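Local atomic coordinates of Polyphosphate:AMP phosphotransferase (Meiothermus ruber H328, PDB entry 5O6M), a protein that uses inorganic polyphosphate as phosphate donor to convert AMP to ADP and ADP to ATP, and also accepts other nucleoside mono- and diphosphates. Residues 39-51 with 75-87. The protein carries 1 engineered substitution. Residues are numbered along the deposited sequence; the frame is centred on the assembly and turned at random.
Sequences LNRRLEKLQELLY and RVVFDGVNPSGVR. With PO4 (phosphate ion), chain B.
Helix 29-53 covers the connection from helix 70-77 into strand 86-90, at one edge of the P-loop kinase sheet within this chain, and Asn-40 binds the first turn of that connection. Its ND2 donates to Asp-79 O at 3.0 Å (N-H...O 148°), the acceptor lying in the Asn-40 amide plane and the donor on a carbonyl lone pair. Asp-79 and Gly-80 are the central residues of a type II turn, closed by Val-81 N to Phe-78 O. Gly-80 has a positive phi, where a CB would jam against Asp-79 O as well as Glu-44 OE1; that OE1 lies 3.4 Å from Gly-80 O, two acceptors without a bond. With CG anti to the backbone N (chi1 175°), Leu-43 sends CD2 among Val-77, Phe-78 and Val-81, 4.1 Å from Val-81 CG1. Gln-47 OE1 sits 3.2 Å from Gly-85 CA, while its buried NE2 faces Asn-82 CB and has no hydrogen-bonding partner. Asn-82 OD1 makes an Asx turn, accepting from Ser-84 N (2.8 Å) and OG on one face of its plane; its ND2 is 3.5 Å from Glu-48 OE1, carboxylate and amide planes 60° apart. With an alanine here, Ser-84 would probably lose its shared acceptor and Glu-48 its amide neighbour, leaving the turn less firmly set. Helix 29-53 thus packs along the return loop of a beta-alpha-beta crossover, from strand 57-64 to parallel strand 86-90, in the P-loop fold.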
loop_
_atom_site.group_PDB
_atom_site.type_symbol
_atom_site.label_atom_id
_atom_site.label_comp_id
_atom_site.label_asym_id
_atom_site.label_seq_id
_atom_site.Cartn_x
_atom_site.Cartn_y
_atom_site.Cartn_z
ATOM N N LEU D 39 -17.246 27.941 -15.553
ATOM C CA LEU D 39 -15.961 27.478 -15.043
ATOM C C LEU D 39 -15.945 25.962 -14.908
ATOM O O LEU D 39 -14.928 25.317 -15.189
ATOM C CB LEU D 39 -15.660 28.139 -13.697
ATOM C CG LEU D 39 -15.258 29.612 -13.718
ATOM C CD1 LEU D 39 -15.336 30.199 -12.312
ATOM C CD2 LEU D 39 -13.864 29.785 -14.302
ATOM N N ASN D 40 -17.070 25.379 -14.487
ATOM C CA ASN D 40 -17.148 23.933 -14.323
ATOM C C ASN D 40 -16.822 23.206 -15.621
ATOM O O ASN D 40 -16.082 22.215 -15.617
ATOM C CB ASN D 40 -18.539 23.541 -13.825
ATOM C CG ASN D 40 -18.646 22.064 -13.499
ATOM O OD1 ASN D 40 -19.156 21.281 -14.301
ATOM N ND2 ASN D 40 -18.159 21.673 -12.323
ATOM N N ARG D 41 -17.355 23.686 -16.746
ATOM C CA ARG D 41 -17.151 22.974 -18.003
ATOM C C ARG D 41 -15.709 23.094 -18.482
ATOM O O ARG D 41 -15.138 22.122 -18.992
ATOM C CB ARG D 41 -18.131 23.483 -19.058
ATOM C CG ARG D 41 -19.577 23.181 -18.701
ATOM C CD ARG D 41 -20.555 23.727 -19.726
ATOM N NE ARG D 41 -21.936 23.503 -19.305
ATOM C CZ ARG D 41 -23.002 23.972 -19.945
ATOM N NH1 ARG D 41 -22.851 24.696 -21.045
ATOM N NH2 ARG D 41 -24.221 23.717 -19.484
ATOM N N ARG D 42 -15.095 24.269 -18.327
ATOM C CA ARG D 42 -13.667 24.367 -18.607
ATOM C C ARG D 42 -12.876 23.424 -17.710
ATOM O O ARG D 42 -11.934 22.765 -18.163
ATOM C CB ARG D 42 -13.177 25.805 -18.436
ATOM C CG ARG D 42 -13.739 26.803 -19.433
ATOM C CD ARG D 42 -12.808 27.998 -19.531
ATOM N NE ARG D 42 -12.926 28.888 -18.381
ATOM C CZ ARG D 42 -11.926 29.625 -17.908
ATOM N NH1 ARG D 42 -12.118 30.408 -16.856
ATOM N NH2 ARG D 42 -10.729 29.566 -18.479
ATOM N N LEU D 43 -13.240 23.355 -16.427
ATOM C CA LEU D 43 -12.585 22.425 -15.513
ATOM C C LEU D 43 -12.648 21.003 -16.055
ATOM O O LEU D 43 -11.632 20.301 -16.111
ATOM C CB LEU D 43 -13.237 22.512 -14.132
ATOM C CG LEU D 43 -12.750 21.525 -13.075
ATOM C CD1 LEU D 43 -11.265 21.698 -12.840
ATOM C CD2 LEU D 43 -13.525 21.721 -11.780
ATOM N N GLU D 44 -13.841 20.565 -16.467
ATOM C CA GLU D 44 -13.980 19.234 -17.049
ATOM C C GLU D 44 -13.014 19.052 -18.212
ATOM O O GLU D 44 -12.289 18.055 -18.288
ATOM C CB GLU D 44 -15.421 19.002 -17.516
ATOM C CG GLU D 44 -16.451 18.888 -16.399
ATOM C CD GLU D 44 -17.876 18.753 -16.922
ATOM O OE1 GLU D 44 -18.820 18.820 -16.103
ATOM O OE2 GLU D 44 -18.054 18.577 -18.150
ATOM N N LYS D 45 -12.983 20.024 -19.125
ATOM C CA LYS D 45 -12.163 19.888 -20.324
ATOM C C LYS D 45 -10.678 19.961 -19.996
ATOM O O LYS D 45 -9.866 19.269 -20.622
ATOM C CB LYS D 45 -12.552 20.962 -21.342
ATOM C CG LYS D 45 -12.233 20.613 -22.789
ATOM C CD LYS D 45 -10.735 20.607 -23.048
ATOM C CE LYS D 45 -10.433 20.552 -24.535
ATOM N NZ LYS D 45 -8.968 20.630 -24.800
ATOM N N LEU D 46 -10.298 20.796 -19.022
ATOM C CA LEU D 46 -8.888 20.885 -18.641
ATOM C C LEU D 46 -8.416 19.607 -17.958
ATOM O O LEU D 46 -7.265 19.185 -18.139
ATOM C CB LEU D 46 -8.659 22.097 -17.737
ATOM C CG LEU D 46 -8.665 23.470 -18.413
ATOM C CD1 LEU D 46 -9.071 24.552 -17.426
ATOM C CD2 LEU D 46 -7.299 23.774 -19.003
ATOM N N GLN D 47 -9.288 18.980 -17.164
ATOM C CA GLN D 47 -8.934 17.721 -16.518
ATOM C C GLN D 47 -8.617 16.643 -17.552
ATOM O O GLN D 47 -7.653 15.883 -17.392
ATOM C CB GLN D 47 -10.064 17.279 -15.589
ATOM C CG GLN D 47 -9.770 16.020 -14.795
ATOM C CD GLN D 47 -9.997 14.755 -15.597
ATOM O OE1 GLN D 47 -9.279 13.768 -15.438
ATOM N NE2 GLN D 47 -11.001 14.780 -16.467
ATOM N N GLU D 48 -9.418 16.560 -18.620
ATOM C CA GLU D 48 -9.161 15.561 -19.654
ATOM C C GLU D 48 -7.805 15.778 -20.311
ATOM O O GLU D 48 -7.116 14.814 -20.664
ATOM C CB GLU D 48 -10.275 15.585 -20.704
ATOM C CG GLU D 48 -11.674 15.348 -20.148
ATOM C CD GLU D 48 -11.977 13.871 -19.945
ATOM O OE1 GLU D 48 -13.092 13.544 -19.483
ATOM O OE2 GLU D 48 -11.096 13.037 -20.243
ATOM N N LEU D 49 -7.399 17.038 -20.479
ATOM C CA LEU D 49 -6.053 17.318 -20.974
ATOM C C LEU D 49 -4.997 16.828 -19.988
ATOM O O LEU D 49 -4.063 16.111 -20.366
ATOM C CB LEU D 49 -5.897 18.814 -21.248
ATOM C CG LEU D 49 -5.866 19.218 -22.725
ATOM C CD1 LEU D 49 -5.770 20.730 -22.867
ATOM C CD2 LEU D 49 -4.727 18.529 -23.470
ATOM N N LEU D 50 -5.121 17.224 -18.717
ATOM C CA LEU D 50 -4.194 16.768 -17.683
ATOM C C LEU D 50 -4.008 15.256 -17.744
ATOM O O LEU D 50 -2.887 14.754 -17.864
ATOM C CB LEU D 50 -4.713 17.186 -16.305
ATOM C CG LEU D 50 -3.927 16.754 -15.066
ATOM C CD1 LEU D 50 -2.605 17.509 -14.969
ATOM C CD2 LEU D 50 -4.760 16.924 -13.797
ATOM N N TYR D 51 -5.117 14.516 -17.666
ATOM C CA TYR D 51 -5.060 13.058 -17.707
ATOM C C TYR D 51 -4.398 12.562 -18.986
ATOM O O TYR D 51 -3.543 11.669 -18.950
ATOM C CB TYR D 51 -6.474 12.489 -17.572
ATOM C CG TYR D 51 -6.538 10.986 -17.449
ATOM C CD1 TYR D 51 -6.212 10.352 -16.257
ATOM C CD2 TYR D 51 -6.943 10.200 -18.519
ATOM C CE1 TYR D 51 -6.274 8.974 -16.138
ATOM C CE2 TYR D 51 -7.010 8.822 -18.409
ATOM C CZ TYR D 51 -6.674 8.214 -17.214
ATOM O OH TYR D 51 -6.737 6.843 -17.099
ATOM N N ARG D 75 -18.155 18.262 -3.710
ATOM C CA ARG D 75 -19.346 17.840 -4.438
ATOM C C ARG D 75 -19.672 18.811 -5.565
ATOM O O ARG D 75 -19.940 18.399 -6.699
ATOM C CB ARG D 75 -20.527 17.710 -3.473
ATOM C CG ARG D 75 -21.774 17.101 -4.096
ATOM C CD ARG D 75 -22.941 17.044 -3.110
ATOM N NE ARG D 75 -22.633 16.252 -1.922
ATOM C CZ ARG D 75 -22.519 16.752 -0.696
ATOM N NH1 ARG D 75 -22.697 18.050 -0.488
ATOM N NH2 ARG D 75 -22.235 15.951 0.325
ATOM N N VAL D 76 -19.637 20.110 -5.275
ATOM C CA VAL D 76 -20.067 21.106 -6.253
ATOM C C VAL D 76 -18.951 21.432 -7.238
ATOM O O VAL D 76 -19.151 21.386 -8.457
ATOM C CB VAL D 76 -20.568 22.372 -5.535
ATOM C CG1 VAL D 76 -20.863 23.470 -6.541
ATOM C CG2 VAL D 76 -21.808 22.056 -4.708
ATOM N N VAL D 77 -17.753 21.739 -6.734
ATOM C CA VAL D 77 -16.699 22.240 -7.613
ATOM C C VAL D 77 -16.354 21.211 -8.679
ATOM O O VAL D 77 -16.127 21.556 -9.846
ATOM C CB VAL D 77 -15.457 22.632 -6.793
ATOM C CG1 VAL D 77 -14.284 22.925 -7.718
ATOM C CG2 VAL D 77 -15.758 23.820 -5.893
ATOM N N PHE D 78 -16.332 19.931 -8.305
ATOM C CA PHE D 78 -15.921 18.864 -9.208
ATOM C C PHE D 78 -17.102 18.073 -9.759
ATOM O O PHE D 78 -16.912 16.973 -10.288
ATOM C CB PHE D 78 -14.932 17.936 -8.506
ATOM C CG PHE D 78 -13.697 18.635 -8.021
ATOM C CD1 PHE D 78 -12.563 18.698 -8.817
ATOM C CD2 PHE D 78 -13.669 19.239 -6.775
ATOM C CE1 PHE D 78 -11.419 19.339 -8.376
ATOM C CE2 PHE D 78 -12.529 19.885 -6.330
ATOM C CZ PHE D 78 -11.402 19.933 -7.131
ATOM N N ASP D 79 -18.312 18.618 -9.662
ATOM C CA ASP D 79 -19.470 17.981 -10.274
ATOM C C ASP D 79 -19.225 17.813 -11.765
ATOM O O ASP D 79 -18.907 18.780 -12.463
ATOM C CB ASP D 79 -20.718 18.829 -10.027
ATOM C CG ASP D 79 -21.992 18.163 -10.529
ATOM O OD1 ASP D 79 -22.631 17.442 -9.732
ATOM O OD2 ASP D 79 -22.360 18.366 -11.708
ATOM N N GLY D 80 -19.350 16.582 -12.250
ATOM C CA GLY D 80 -19.181 16.300 -13.659
ATOM C C GLY D 80 -17.757 16.019 -14.108
ATOM O O GLY D 80 -17.546 15.744 -15.293
ATOM N N VAL D 81 -16.775 16.061 -13.208
ATOM C CA VAL D 81 -15.398 15.735 -13.575
ATOM C C VAL D 81 -15.271 14.222 -13.711
ATOM O O VAL D 81 -15.813 13.465 -12.900
ATOM C CB VAL D 81 -14.407 16.286 -12.527
ATOM C CG1 VAL D 81 -14.602 17.779 -12.334
ATOM C CG2 VAL D 81 -14.545 15.517 -11.209
ATOM N N ASN D 82 -14.547 13.777 -14.721
ATOM C CA ASN D 82 -14.388 12.355 -14.972
ATOM C C ASN D 82 -13.716 11.652 -13.794
ATOM O O ASN D 82 -12.592 12.026 -13.420
ATOM C CB ASN D 82 -13.582 12.122 -16.250
ATOM C CG ASN D 82 -13.546 10.663 -16.646
ATOM O OD1 ASN D 82 -13.694 9.770 -15.810
ATOM N ND2 ASN D 82 -13.353 10.412 -17.930
ATOM N N PRO D 83 -14.352 10.643 -13.188
ATOM C CA PRO D 83 -13.730 9.972 -12.034
ATOM C C PRO D 83 -12.385 9.328 -12.347
ATOM O O PRO D 83 -11.611 9.051 -11.418
ATOM C CB PRO D 83 -14.770 8.913 -11.637
ATOM C CG PRO D 83 -16.067 9.416 -12.201
ATOM C CD PRO D 83 -15.699 10.123 -13.475
ATOM N N SER D 84 -12.072 9.088 -13.621
ATOM C CA SER D 84 -10.830 8.409 -13.966
ATOM C C SER D 84 -9.596 9.261 -13.702
ATOM O O SER D 84 -8.485 8.723 -13.699
ATOM C CB SER D 84 -10.850 7.997 -15.439
ATOM O OG SER D 84 -12.007 7.236 -15.735
ATOM N N GLY D 85 -9.758 10.561 -13.479
ATOM C CA GLY D 85 -8.615 11.434 -13.318
ATOM C C GLY D 85 -8.604 12.215 -12.021
ATOM O O GLY D 85 -7.593 12.837 -11.681
ATOM N N VAL D 86 -9.714 12.199 -11.288
ATOM C CA VAL D 86 -9.838 12.930 -10.034
ATOM C C VAL D 86 -10.092 11.932 -8.912
ATOM O O VAL D 86 -11.011 11.111 -9.001
ATOM C CB VAL D 86 -10.958 13.987 -10.101
ATOM C CG1 VAL D 86 -12.303 13.325 -10.360
ATOM C CG2 VAL D 86 -10.999 14.812 -8.817
ATOM N N ARG D 87 -9.280 12.009 -7.859
ATOM C CA ARG D 87 -9.350 11.096 -6.727
ATOM C C ARG D 87 -9.355 11.885 -5.426
ATOM O O ARG D 87 -8.625 12.869 -5.286
ATOM C CB ARG D 87 -8.174 10.113 -6.728
ATOM C CG ARG D 87 -8.107 9.241 -5.483
ATOM C CD ARG D 87 -7.078 8.134 -5.621
ATOM N NE ARG D 87 -5.718 8.634 -5.809
ATOM C CZ ARG D 87 -4.896 8.960 -4.815
ATOM N NH1 ARG D 87 -5.299 8.850 -3.557
ATOM N NH2 ARG D 87 -3.672 9.397 -5.076
HETATM P P PO4 B . -23.329 18.808 3.431
HETATM O O1 PO4 B . -23.816 19.613 2.252
HETATM O O2 PO4 B . -23.974 19.324 4.697
HETATM O O3 PO4 B . -23.711 17.360 3.219
HETATM O O4 PO4 B . -21.829 18.943 3.539
#